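Cellulase (Uncultured bacterium, PDB 6XSO) probably hydrolyses internal beta-1,4 linkages in cellulose and other plant cell-wall polysaccharides, as a broad-specificity endoglucanase of glycoside hydrolase family 5, subfamily 4. Local coordinates at residues 241-244 with 245-249; 322-325 with 326-329. All coordinates share one frame; numbering follows the deposited sequence.

In the fold
Both contacts sit on the periphery of a TIM barrel, eight parallel strands closed into a ring with helices outside. Interaction 1 (241-249) comes first in the chain, in the loop that leads from strand 229-232 to helix 249-252. Interaction 2 (322-329) follows strand 304-309, where short helix 320-323 gives way to helix 325-341. Their centres are 28 Å apart and their nearest atoms about 18 Å, so they do not touch. Helix 279-298 is a neighbour of both: its Asp288 accepts a bond from the backbone N of Gly241, while its Ile279 and Ile282 meet Leu327. One thus shapes a surface loop after a barrel strand, the other begins one of the barrel's outer helices.

Interaction 1 of 2, residues 241-244 with 245-249; sequences GNWN and AHLKD
His246 and Leu247 fold back on Asn244 in a type I beta turn from Asn244 to Leu247, and a second type I turn, His246 to Asp249, follows at once. Ala245 occupies the first corner. At His246, the backbone N donates to Asn244 OD1 (2.8 Å), in the carbonyl plane and on a lone pair; the same oxygen lies at the edge of the imidazole, 3.3 Å from His246 CD2. Asn244 can reach because its CG is anti to its own backbone N (chi1 -174°). At the ND1 edge of the ring, in its plane, His246 ND1 donates to Asp249 OD2 (3.0 Å), meeting it from above the carboxylate plane. Tyr194 stacks on this ring.

Leu247 closes the first turn, its N bonding to Asn244 O (3.3 Å), and turns its side chain toward 241-244. There CD1 makes a CH-pi contact over the five-membered ring of Trp243, 3.5 Å from the centroid and 11° off the normal, while CD2 lies 3.7 Å from Trp243 CZ2. Lys248 bends at chi2 and chi4, bringing NZ within 3.2 Å of Gly241 O but not aligned for a hydrogen bond; the bond of this ammonium goes to Gly239 O. The Asp249 bond and the Tyr194 stack fix the imidazole; ND1, as donor, probably carries a proton, which the carboxylate would favour whether or not NE2 is protonated too.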
ATOM      1  N   GLY A 241       4.634 -15.624 -12.307  1.00 28.36           N
ATOM      2  CA  GLY A 241       4.291 -17.009 -12.526  1.00 27.92           C
ATOM      3  C   GLY A 241       3.759 -17.243 -13.930  1.00 25.48           C
ATOM      4  O   GLY A 241       3.325 -16.322 -14.625  1.00 26.63           O
ATOM      5  N   ASN A 242       3.814 -18.517 -14.353  1.00 25.12           N
ATOM      6  CA  ASN A 242       3.300 -18.945 -15.649  1.00 24.31           C
ATOM      7  C   ASN A 242       2.292 -20.086 -15.519  1.00 26.02           C
ATOM      8  O   ASN A 242       1.926 -20.690 -16.537  1.00 26.43           O
ATOM      9  CB  ASN A 242       4.445 -19.375 -16.578  1.00 27.11           C
ATOM     10  CG  ASN A 242       5.472 -18.275 -16.781  1.00 27.80           C
ATOM     11  OD1 ASN A 242       5.145 -17.157 -17.180  1.00 28.83           O
ATOM     12  ND2 ASN A 242       6.720 -18.587 -16.495  1.00 29.77           N
ATOM     13  N   TRP A 243       1.843 -20.397 -14.296  1.00 26.40           N
ATOM     14  CA  TRP A 243       1.035 -21.584 -14.041  1.00 27.81           C
ATOM     15  C   TRP A 243      -0.407 -21.441 -14.507  1.00 29.13           C
ATOM     16  O   TRP A 243      -1.143 -22.434 -14.516  1.00 31.33           O
ATOM     17  CB  TRP A 243       1.114 -21.981 -12.547  1.00 30.95           C
ATOM     18  CG  TRP A 243       0.737 -20.915 -11.557  1.00 29.09           C
ATOM     19  CD1 TRP A 243       1.571 -20.035 -10.929  1.00 28.39           C
ATOM     20  CD2 TRP A 243      -0.576 -20.636 -11.070  1.00 29.26           C
ATOM     21  NE1 TRP A 243       0.859 -19.215 -10.094  1.00 29.93           N
ATOM     22  CE2 TRP A 243      -0.463 -19.563 -10.159  1.00 30.66           C
ATOM     23  CE3 TRP A 243      -1.836 -21.190 -11.313  1.00 30.08           C
ATOM     24  CZ2 TRP A 243      -1.560 -19.028  -9.501  1.00 29.96           C
ATOM     25  CZ3 TRP A 243      -2.936 -20.644 -10.661  1.00 30.61           C
ATOM     26  CH2 TRP A 243      -2.785 -19.577  -9.760  1.00 31.09           C
ATOM     27  N   ASN A 244      -0.825 -20.238 -14.891  1.00 25.14           N
ATOM     28  CA  ASN A 244      -2.148 -19.999 -15.446  1.00 24.07           C
ATOM     29  C   ASN A 244      -1.993 -18.861 -16.440  1.00 23.42           C
ATOM     30  O   ASN A 244      -1.260 -17.906 -16.173  1.00 24.22           O
ATOM     31  CB  ASN A 244      -3.145 -19.613 -14.344  1.00 26.77           C
ATOM     32  CG  ASN A 244      -4.572 -19.491 -14.857  1.00 26.36           C
ATOM     33  OD1 ASN A 244      -4.918 -18.528 -15.545  1.00 24.89           O
ATOM     34  ND2 ASN A 244      -5.409 -20.466 -14.516  1.00 26.24           N
ATOM     35  N   ALA A 245      -2.677 -18.966 -17.576  1.00 24.31           N
ATOM     36  CA  ALA A 245      -2.559 -17.969 -18.632  1.00 25.28           C
ATOM     37  C   ALA A 245      -3.165 -16.618 -18.281  1.00 27.13           C
ATOM     38  O   ALA A 245      -3.007 -15.683 -19.071  1.00 26.53           O
ATOM     39  CB  ALA A 245      -3.244 -18.463 -19.913  1.00 28.45           C
ATOM     40  N   HIS A 246      -3.861 -16.489 -17.146  1.00 22.18           N
ATOM     41  CA  HIS A 246      -4.473 -15.227 -16.742  1.00 21.86           C
ATOM     42  C   HIS A 246      -3.665 -14.471 -15.707  1.00 21.22           C
ATOM     43  O   HIS A 246      -4.086 -13.393 -15.285  1.00 20.34           O
ATOM     44  CB  HIS A 246      -5.886 -15.458 -16.196  1.00 21.25           C
ATOM     45  CG  HIS A 246      -6.819 -16.009 -17.220  1.00 21.85           C
ATOM     46  ND1 HIS A 246      -7.316 -15.238 -18.248  1.00 27.35           N
ATOM     47  CD2 HIS A 246      -7.324 -17.250 -17.395  1.00 24.14           C
ATOM     48  CE1 HIS A 246      -8.082 -15.987 -19.020  1.00 25.21           C
ATOM     49  NE2 HIS A 246      -8.126 -17.203 -18.512  1.00 26.40           N
ATOM     50  N   LEU A 247      -2.497 -14.982 -15.323  1.00 22.51           N
ATOM     51  CA  LEU A 247      -1.756 -14.364 -14.229  1.00 20.25           C
ATOM     52  C   LEU A 247      -1.320 -12.944 -14.554  1.00 19.69           C
ATOM     53  O   LEU A 247      -1.200 -12.123 -13.644  1.00 20.05           O
ATOM     54  CB  LEU A 247      -0.549 -15.215 -13.867  1.00 21.15           C
ATOM     55  CG  LEU A 247      -0.891 -16.481 -13.089  1.00 23.22           C
ATOM     56  CD1 LEU A 247       0.322 -17.373 -13.031  1.00 27.25           C
ATOM     57  CD2 LEU A 247      -1.356 -16.115 -11.718  1.00 24.07           C
ATOM     58  N   LYS A 248      -1.101 -12.620 -15.828  1.00 21.09           N
ATOM     59  CA  LYS A 248      -0.696 -11.256 -16.141  1.00 21.33           C
ATOM     60  C   LYS A 248      -1.875 -10.310 -16.286  1.00 22.37           C
ATOM     61  O   LYS A 248      -1.650  -9.105 -16.406  1.00 20.97           O
ATOM     62  CB  LYS A 248       0.126 -11.196 -17.428  1.00 23.16           C
ATOM     63  CG  LYS A 248       1.440 -12.006 -17.388  1.00 31.16           C
ATOM     64  CD  LYS A 248       2.440 -11.389 -16.453  1.00 31.85           C
ATOM     65  CE  LYS A 248       3.809 -12.089 -16.550  1.00 31.11           C
ATOM     66  NZ  LYS A 248       3.835 -13.455 -15.934  1.00 28.99           N
ATOM     67  N   ASP A 249      -3.110 -10.819 -16.295  1.00 21.38           N
ATOM     68  CA  ASP A 249      -4.258  -9.946 -16.531  1.00 20.87           C
ATOM     69  C   ASP A 249      -4.359  -8.789 -15.532  1.00 20.38           C
ATOM     70  O   ASP A 249      -4.714  -7.684 -15.964  1.00 21.77           O
ATOM     71  CB  ASP A 249      -5.564 -10.756 -16.581  1.00 21.55           C
ATOM     72  CG  ASP A 249      -5.639 -11.731 -17.768  1.00 24.57           C
ATOM     73  OD1 ASP A 249      -4.664 -11.897 -18.528  1.00 24.83           O
ATOM     74  OD2 ASP A 249      -6.718 -12.335 -17.943  1.00 27.04           O
TER

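Interaction 2 of 2, residues 322-325 with 326-329; sequences DARK and SLMF. With LMR ((2S)-2-hydroxybutanedioic acid), chain C.
Lys325 and Phe329 run side by side, pointing the same way, one turn apart at the start of helix 325-341, a helix on the outside of the TIM barrel. The aliphatic part of Lys325 lies over one face of the phenyl ring: CG is 3.8 Å from the ring centroid, 19° off the normal, a CH-pi contact displaced toward the rim, with CZ the nearest ring atom. CD carries on past the same rim, 3.8 Å from Phe329 CZ. Lys325 gets there with CG anti to its backbone N (chi1 -179°), and the bend at chi3 then directs the ammonium to its salt bridge with Asp367. That aspartate also touches Phe329, which packs on helix 366-377 through Leu368 and Arg371 as well, so the lysine and the ring approach the same neighbouring helix together.

Arg324 and Leu327 also lie side by side, pointing the same way, with Arg324 CD 4.2 Å from Leu327 CD2. Arg324 is the first residue past helix 320-323 and the N-cap of helix 325-341. Its backbone O accepts Met328 N (2.9 Å), and Lys325 O takes Phe329 N (2.8 Å), giving the first two i to i+4 bonds here. Leu327 is buried against Ile279 and Ile282 of helix 279-298.

The guanidinium is shared: NH1 makes a salt bridge to Asp320, whereas NE turns to a bound malate. O1A of the malate lies at the guanidinium edge, near its plane, and Arg324 NE gives this O1A a weak hydrogen bond of 3.3 Å.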
ATOM      1  N   ASP A 322      11.882 -17.729  11.297  1.00 25.01           N
ATOM      2  CA  ASP A 322      12.245 -18.721  12.294  1.00 24.46           C
ATOM      3  C   ASP A 322      12.848 -19.971  11.661  1.00 25.82           C
ATOM      4  O   ASP A 322      13.847 -20.502  12.159  1.00 27.14           O
ATOM      5  CB  ASP A 322      11.009 -19.105  13.113  1.00 32.17           C
ATOM      6  CG  ASP A 322      10.635 -18.049  14.144  1.00 49.37           C
ATOM      7  OD1 ASP A 322      11.515 -17.257  14.547  1.00 46.31           O
ATOM      8  OD2 ASP A 322       9.457 -18.016  14.555  1.00 60.13           O
ATOM      9  N   ALA A 323      12.273 -20.437  10.555  1.00 24.09           N
ATOM     10  CA  ALA A 323      12.621 -21.756  10.046  1.00 27.25           C
ATOM     11  C   ALA A 323      13.806 -21.766   9.094  1.00 21.84           C
ATOM     12  O   ALA A 323      14.475 -22.803   8.985  1.00 23.12           O
ATOM     13  CB  ALA A 323      11.431 -22.376   9.313  1.00 25.11           C
ATOM     14  N   ARG A 324      14.048 -20.680   8.367  1.00 23.67           N
ATOM     15  CA  ARG A 324      15.084 -20.633   7.330  1.00 23.80           C
ATOM     16  C   ARG A 324      15.587 -19.195   7.221  1.00 23.59           C
ATOM     17  O   ARG A 324      15.476 -18.534   6.182  1.00 21.93           O
ATOM     18  CB  ARG A 324      14.555 -21.194   6.010  1.00 21.36           C
ATOM     19  CG  ARG A 324      13.215 -20.631   5.519  1.00 20.05           C
ATOM     20  CD  ARG A 324      12.586 -21.438   4.360  1.00 23.32           C
ATOM     21  NE  ARG A 324      12.411 -22.831   4.740  1.00 23.54           N
ATOM     22  CZ  ARG A 324      11.399 -23.302   5.464  1.00 23.96           C
ATOM     23  NH1 ARG A 324      10.430 -22.485   5.874  1.00 26.31           N
ATOM     24  NH2 ARG A 324      11.367 -24.588   5.801  1.00 28.58           N
ATOM     25  N   LYS A 325      16.127 -18.691   8.336  1.00 23.11           N
ATOM     26  CA  LYS A 325      16.433 -17.272   8.446  1.00 22.06           C
ATOM     27  C   LYS A 325      17.490 -16.845   7.442  1.00 22.00           C
ATOM     28  O   LYS A 325      17.343 -15.806   6.781  1.00 22.37           O
ATOM     29  CB  LYS A 325      16.879 -16.941   9.868  1.00 24.07           C
ATOM     30  CG  LYS A 325      17.199 -15.453  10.079  1.00 25.32           C
ATOM     31  CD  LYS A 325      17.699 -15.186  11.486  1.00 29.92           C
ATOM     32  CE  LYS A 325      16.578 -15.269  12.524  1.00 39.86           C
ATOM     33  NZ  LYS A 325      16.996 -14.605  13.814  1.00 41.37           N
ATOM     34  N   SER A 326      18.556 -17.630   7.296  1.00 24.16           N
ATOM     35  CA  SER A 326      19.598 -17.242   6.353  1.00 23.95           C
ATOM     36  C   SER A 326      19.075 -17.209   4.925  1.00 22.92           C
ATOM     37  O   SER A 326      19.384 -16.278   4.172  1.00 24.19           O
ATOM     38  CB  SER A 326      20.786 -18.187   6.446  1.00 28.58           C
ATOM     39  OG  SER A 326      21.732 -17.833   5.445  1.00 30.07           O
ATOM     40  N   LEU A 327      18.293 -18.219   4.523  1.00 22.79           N
ATOM     41  CA  LEU A 327      17.708 -18.186   3.184  1.00 22.86           C
ATOM     42  C   LEU A 327      16.806 -16.968   3.020  1.00 21.34           C
ATOM     43  O   LEU A 327      16.812 -16.309   1.969  1.00 22.02           O
ATOM     44  CB  LEU A 327      16.912 -19.460   2.914  1.00 25.75           C
ATOM     45  CG  LEU A 327      16.466 -19.641   1.468  1.00 24.96           C
ATOM     46  CD1 LEU A 327      17.635 -19.956   0.535  1.00 28.43           C
ATOM     47  CD2 LEU A 327      15.423 -20.749   1.390  1.00 27.03           C
ATOM     48  N   MET A 328      16.050 -16.624   4.070  1.00 20.18           N
ATOM     49  CA  MET A 328      15.215 -15.437   4.008  1.00 19.86           C
ATOM     50  C   MET A 328      16.061 -14.184   3.814  1.00 20.11           C
ATOM     51  O   MET A 328      15.701 -13.291   3.031  1.00 20.55           O
ATOM     52  CB  MET A 328      14.365 -15.312   5.272  1.00 22.69           C
ATOM     53  CG  MET A 328      13.469 -14.110   5.218  1.00 22.89           C
ATOM     54  SD  MET A 328      12.451 -14.010   6.684  1.00 26.77           S
ATOM     55  CE  MET A 328      11.445 -12.594   6.264  1.00 24.01           C
ATOM     56  N   PHE A 329      17.176 -14.083   4.545  1.00 20.86           N
ATOM     57  CA  PHE A 329      18.053 -12.925   4.413  1.00 20.87           C
ATOM     58  C   PHE A 329      18.699 -12.860   3.027  1.00 22.38           C
ATOM     59  O   PHE A 329      18.902 -11.764   2.496  1.00 22.75           O
ATOM     60  CB  PHE A 329      19.112 -12.945   5.520  1.00 22.35           C
ATOM     61  CG  PHE A 329      18.589 -12.591   6.910  1.00 22.21           C
ATOM     62  CD1 PHE A 329      17.257 -12.308   7.161  1.00 23.68           C
ATOM     63  CD2 PHE A 329      19.464 -12.531   7.970  1.00 25.89           C
ATOM     64  CE1 PHE A 329      16.827 -11.974   8.455  1.00 24.51           C
ATOM     65  CE2 PHE A 329      19.035 -12.195   9.244  1.00 26.22           C
ATOM     66  CZ  PHE A 329      17.741 -11.928   9.488  1.00 25.48           C
TER
HETATM   67  C1  LMR C 401      16.206 -24.155   3.508  1.00 44.92           C
HETATM   68  O1A LMR C 401      15.359 -24.386   4.432  1.00 43.06           O
HETATM   69  O1B LMR C 401      15.994 -24.517   2.323  1.00 62.98           O
HETATM   70  C2  LMR C 401      17.511 -23.419   3.823  1.00 40.64           C
HETATM   71  O2  LMR C 401      17.551 -23.355   5.218  1.00 40.26           O
HETATM   72  C3  LMR C 401      18.733 -24.114   3.258  1.00 40.87           C
HETATM   73  C4  LMR C 401      19.983 -23.427   3.815  1.00 43.98           C
HETATM   74  O4A LMR C 401      21.091 -24.031   3.784  1.00 38.19           O
HETATM   75  O4B LMR C 401      19.931 -22.263   4.311  1.00 43.65           O